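Local coordinates for protein ricin B-related lectin (Polyporus squamosus, PDB 5MUA) that is a lectin that binds galactose and probably also acts as a calcium-dependent, papain-like cysteine protease, at residues Y60-A65 against S69-A74. Residues are numbered along the deposited sequence; the frame is centred on the assembly and turned at random.
Sequences YTVRNA and SYMDLA. With GAL (beta-D-galactopyranose), chain J.
Arg-63 lays its extended aliphatic chain obliquely across one face of the Tyr-70 ring, a flat surface suited to methylenes. Arg-63 CG stands above the ring centre, 3.9 Å from the centroid of the Tyr-70 ring, in a CH-pi contact. With CG anti to the backbone N (chi1 -168°) and straight torsions beyond, CD and NE come close to Tyr-70 CZ and OH. The guanidinium is tilted only 23° from the ring; Tyr-70 OH lies over one of its faces, toward the rim, in a contact and not a hydrogen bond. A long chain with a polar end suits this partly exposed place, and Arg-63 NE hydrogen-bonds to the carbonyl of Gly-68 in the turn. Thr-61, beta-branched like Val-62 and so suited to a strand, puts CB at the ring edge, 3.9 Å from Tyr-70 CD2.

Beneath, the backbones join at a single antiparallel bridge: Arg-63 and Tyr-70 form a non-hydrogen-bonded pair flanked by two nearly straight bonds. Met-71 N donates to Val-62 O (2.9 Å), and Asn-64 N to Ser-69 O (2.8 Å). The N-to-C directions of the short strand segments stand 118° apart, well short of antiparallel, and pairing stops there; a water accepts from Val-62 N and lies 2.9 Å from Met-71 O. On the buried side, flexible, apolar Met-71 runs alongside Val-62, CE 3.9 Å from Val-62 CG1 in the conformer modelled here. The Asn-64 amide both accepts from Ala-67 N and donates to Asn-46 O, bracing the turn.

Asp-72 offers two oxygens to neighbouring galactose hydroxyls, OD1 to O4 (2.5 Å, very short) and OD2 to O3 (2.6 Å); Gln-95 also holds OD2.

Within this ricin-type beta-trefoil domain, strand 59-64 pairs with 49-53 and 97-100, whereas 70-73 pairs with 82-87; Met-71 packs on Ile-84 there and on Leu-21 of strand 19-23.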
ATOM      1  N   TYR B  60     -16.326 -28.735  11.399  1.00 13.66           N
ATOM      2  CA  TYR B  60     -15.775 -27.627  10.613  1.00 12.23           C
ATOM      3  C   TYR B  60     -16.501 -27.511   9.304  1.00 13.15           C
ATOM      4  O   TYR B  60     -16.976 -28.530   8.737  1.00 12.88           O
ATOM      5  CB  TYR B  60     -14.297 -27.892  10.272  1.00 12.89           C
ATOM      6  CG  TYR B  60     -13.419 -28.051  11.489  1.00 13.47           C
ATOM      7  CD1 TYR B  60     -12.821 -26.941  12.112  1.00 13.82           C
ATOM      8  CD2 TYR B  60     -13.151 -29.324  12.030  1.00 14.11           C
ATOM      9  CE1 TYR B  60     -12.013 -27.097  13.272  1.00 15.45           C
ATOM     10  CE2 TYR B  60     -12.379 -29.491  13.155  1.00 15.88           C
ATOM     11  CZ  TYR B  60     -11.806 -28.388  13.778  1.00 17.37           C
ATOM     12  OH  TYR B  60     -11.039 -28.599  14.892  1.00 17.73           O
ATOM     13  N   THR B  61     -16.559 -26.271   8.775  1.00 11.95           N
ATOM     14  CA  THR B  61     -16.795 -26.105   7.342  1.00 11.46           C
ATOM     15  C   THR B  61     -15.422 -26.174   6.681  1.00 11.24           C
ATOM     16  O   THR B  61     -14.410 -25.852   7.294  1.00 11.01           O
ATOM     17  CB  THR B  61     -17.448 -24.774   7.022  1.00 12.56           C
ATOM     18  OG1 THR B  61     -16.796 -23.686   7.709  1.00 12.11           O
ATOM     19  CG2 THR B  61     -18.881 -24.802   7.393  1.00 14.07           C
ATOM     20  N   VAL B  62     -15.418 -26.582   5.424  1.00 11.29           N
ATOM     21  CA  VAL B  62     -14.237 -26.730   4.618  1.00 11.64           C
ATOM     22  C   VAL B  62     -14.553 -25.966   3.348  1.00 11.26           C
ATOM     23  O   VAL B  62     -15.334 -26.386   2.494  1.00 11.34           O
ATOM     24  CB  VAL B  62     -13.905 -28.231   4.333  1.00 10.86           C
ATOM     25  CG1 VAL B  62     -12.707 -28.370   3.409  1.00 11.68           C
ATOM     26  CG2 VAL B  62     -13.722 -28.944   5.628  1.00 11.60           C
ATOM     27  N   ARG B  63     -13.983 -24.791   3.264  1.00 12.05           N
ATOM     28  CA  ARG B  63     -14.277 -23.812   2.196  1.00 12.56           C
ATOM     29  C   ARG B  63     -13.141 -23.666   1.232  1.00 11.79           C
ATOM     30  O   ARG B  63     -11.992 -23.569   1.655  1.00 11.38           O
ATOM     31  CB  ARG B  63     -14.582 -22.458   2.869  1.00 14.60           C
ATOM     32  CG  ARG B  63     -15.181 -21.435   1.960  1.00 15.27           C
ATOM     33  CD  ARG B  63     -15.398 -20.085   2.640  1.00 14.95           C
ATOM     34  NE  ARG B  63     -16.235 -19.308   1.761  1.00 15.57           N
ATOM     35  CZ  ARG B  63     -16.637 -18.071   2.010  1.00 15.79           C
ATOM     36  NH1 ARG B  63     -16.218 -17.417   3.095  1.00 14.84           N
ATOM     37  NH2 ARG B  63     -17.452 -17.508   1.161  1.00 17.15           N
ATOM     38  N   ASN B  64     -13.444 -23.594  -0.048  1.00 11.92           N
ATOM     39  CA  ASN B  64     -12.414 -23.399  -1.063  1.00 11.82           C
ATOM     40  C   ASN B  64     -11.994 -21.917  -1.009  1.00 12.21           C
ATOM     41  O   ASN B  64     -12.823 -21.047  -1.162  1.00 13.19           O
ATOM     42  CB  ASN B  64     -12.923 -23.817  -2.436  1.00 11.92           C
ATOM     43  CG  ASN B  64     -11.824 -23.907  -3.439  1.00 12.38           C
ATOM     44  OD1 ASN B  64     -11.652 -23.015  -4.241  1.00 13.38           O
ATOM     45  ND2 ASN B  64     -11.064 -25.003  -3.410  1.00 12.16           N
ATOM     46  N   ALA B  65     -10.747 -21.620  -0.666  1.00 12.81           N
ATOM     47  CA  ALA B  65     -10.348 -20.201  -0.445  1.00 12.58           C
ATOM     48  C   ALA B  65     -10.556 -19.462  -1.778  1.00 12.90           C
ATOM     49  O   ALA B  65     -11.002 -18.300  -1.764  1.00 12.73           O
ATOM     50  CB  ALA B  65      -8.897 -20.079   0.012  1.00 13.22           C
ATOM     51  N   SER B  69     -16.737 -21.439  -2.548  1.00 14.09           N
ATOM     52  CA  SER B  69     -17.689 -22.559  -2.438  1.00 14.24           C
ATOM     53  C   SER B  69     -17.300 -23.418  -1.194  1.00 12.80           C
ATOM     54  O   SER B  69     -16.134 -23.564  -0.821  1.00 14.09           O
ATOM     55  CB  SER B  69     -17.521 -23.492  -3.668  1.00 14.72           C
ATOM     56  OG  SER B  69     -17.709 -22.842  -4.867  1.00 22.58           O
ATOM     57  N   TYR B  70     -18.308 -24.015  -0.602  1.00 10.99           N
ATOM     58  CA  TYR B  70     -18.165 -24.931   0.521  1.00 11.18           C
ATOM     59  C   TYR B  70     -18.205 -26.386   0.053  1.00 10.70           C
ATOM     60  O   TYR B  70     -19.077 -26.783  -0.717  1.00 11.26           O
ATOM     61  CB  TYR B  70     -19.287 -24.689   1.542  1.00 11.20           C
ATOM     62  CG  TYR B  70     -19.073 -23.374   2.291  1.00 11.34           C
ATOM     63  CD1 TYR B  70     -19.342 -22.139   1.693  1.00 11.30           C
ATOM     64  CD2 TYR B  70     -18.529 -23.362   3.583  1.00 12.58           C
ATOM     65  CE1 TYR B  70     -19.091 -20.955   2.341  1.00 10.81           C
ATOM     66  CE2 TYR B  70     -18.368 -22.183   4.281  1.00 12.74           C
ATOM     67  CZ  TYR B  70     -18.629 -20.980   3.648  1.00 11.61           C
ATOM     68  OH  TYR B  70     -18.350 -19.839   4.298  1.00 12.67           O
ATOM     69  N   MET B  71     -17.308 -27.181   0.596  1.00 10.82           N
ATOM     70  CA  MET B  71     -17.302 -28.660   0.369  1.00 10.79           C
ATOM     71  C   MET B  71     -18.636 -29.195   0.902  1.00 10.94           C
ATOM     72  O   MET B  71     -19.029 -28.931   2.055  1.00 10.27           O
ATOM     73  CB  MET B  71     -16.180 -29.302   1.074  1.00 11.17           C
ATOM     74  CG  MET B  71     -16.029 -30.777   0.747  1.00 10.89           C
ATOM     75  SD  MET B  71     -14.627 -31.513   1.724  0.75 12.40           S
ATOM     76  CE  MET B  71     -13.174 -31.126   0.745  0.75 12.73           C
ATOM     77  N   ASP B  72     -19.351 -29.909   0.044  1.00 11.39           N
ATOM     78  CA  ASP B  72     -20.760 -30.204   0.288  1.00 11.17           C
ATOM     79  C   ASP B  72     -21.018 -31.649  -0.214  1.00 12.25           C
ATOM     80  O   ASP B  72     -20.555 -32.050  -1.292  1.00 11.12           O
ATOM     81  CB  ASP B  72     -21.569 -29.118  -0.474  1.00 11.11           C
ATOM     82  CG  ASP B  72     -23.120 -29.398  -0.573  1.00 11.93           C
ATOM     83  OD1 ASP B  72     -23.520 -30.472  -1.120  1.00 11.55           O
ATOM     84  OD2 ASP B  72     -23.868 -28.443  -0.249  1.00 11.85           O
ATOM     85  N   LEU B  73     -21.740 -32.423   0.596  1.00 11.44           N
ATOM     86  CA  LEU B  73     -22.091 -33.791   0.216  1.00 12.09           C
ATOM     87  C   LEU B  73     -23.446 -33.693  -0.544  1.00 12.88           C
ATOM     88  O   LEU B  73     -24.488 -33.331   0.054  1.00 11.50           O
ATOM     89  CB  LEU B  73     -22.205 -34.676   1.449  1.00 11.85           C
ATOM     90  CG  LEU B  73     -22.527 -36.136   1.144  1.00 13.51           C
ATOM     91  CD1 LEU B  73     -21.444 -36.837   0.304  1.00 15.09           C
ATOM     92  CD2 LEU B  73     -22.594 -36.851   2.462  1.00 14.67           C
ATOM     93  N   ALA B  74     -23.391 -33.904  -1.848  1.00 12.25           N
ATOM     94  CA  ALA B  74     -24.484 -33.600  -2.766  1.00 12.89           C
ATOM     95  C   ALA B  74     -25.781 -34.208  -2.340  1.00 13.69           C
ATOM     96  O   ALA B  74     -25.886 -35.424  -2.034  1.00 13.16           O
ATOM     97  CB  ALA B  74     -24.139 -34.058  -4.218  1.00 13.04           C
TER
HETATM   98  C1  GAL J 301     -29.245 -29.966  -2.223  1.00 20.65           C
HETATM   99  C2  GAL J 301     -28.418 -29.613  -0.988  1.00 19.11           C
HETATM  100  C3  GAL J 301     -27.198 -28.763  -1.276  1.00 17.16           C
HETATM  101  C4  GAL J 301     -26.417 -29.396  -2.438  1.00 17.50           C
HETATM  102  C5  GAL J 301     -27.360 -29.689  -3.636  1.00 20.12           C
HETATM  103  C6  GAL J 301     -26.696 -30.439  -4.770  1.00 22.85           C
HETATM  104  O1  GAL J 301     -30.151 -30.943  -1.799  1.00 22.11           O
HETATM  105  O2  GAL J 301     -29.265 -28.887  -0.080  1.00 19.75           O
HETATM  106  O3  GAL J 301     -26.452 -28.659  -0.035  1.00 17.01           O
HETATM  107  O4  GAL J 301     -25.848 -30.626  -1.918  1.00 14.69           O
HETATM  108  O5  GAL J 301     -28.462 -30.518  -3.230  1.00 20.40           O
HETATM  109  O6  GAL J 301     -27.618 -30.533  -5.842  1.00 27.41           O
HETATM  110  O   HOH W   1     -18.043 -27.148   4.139  1.00 12.72           O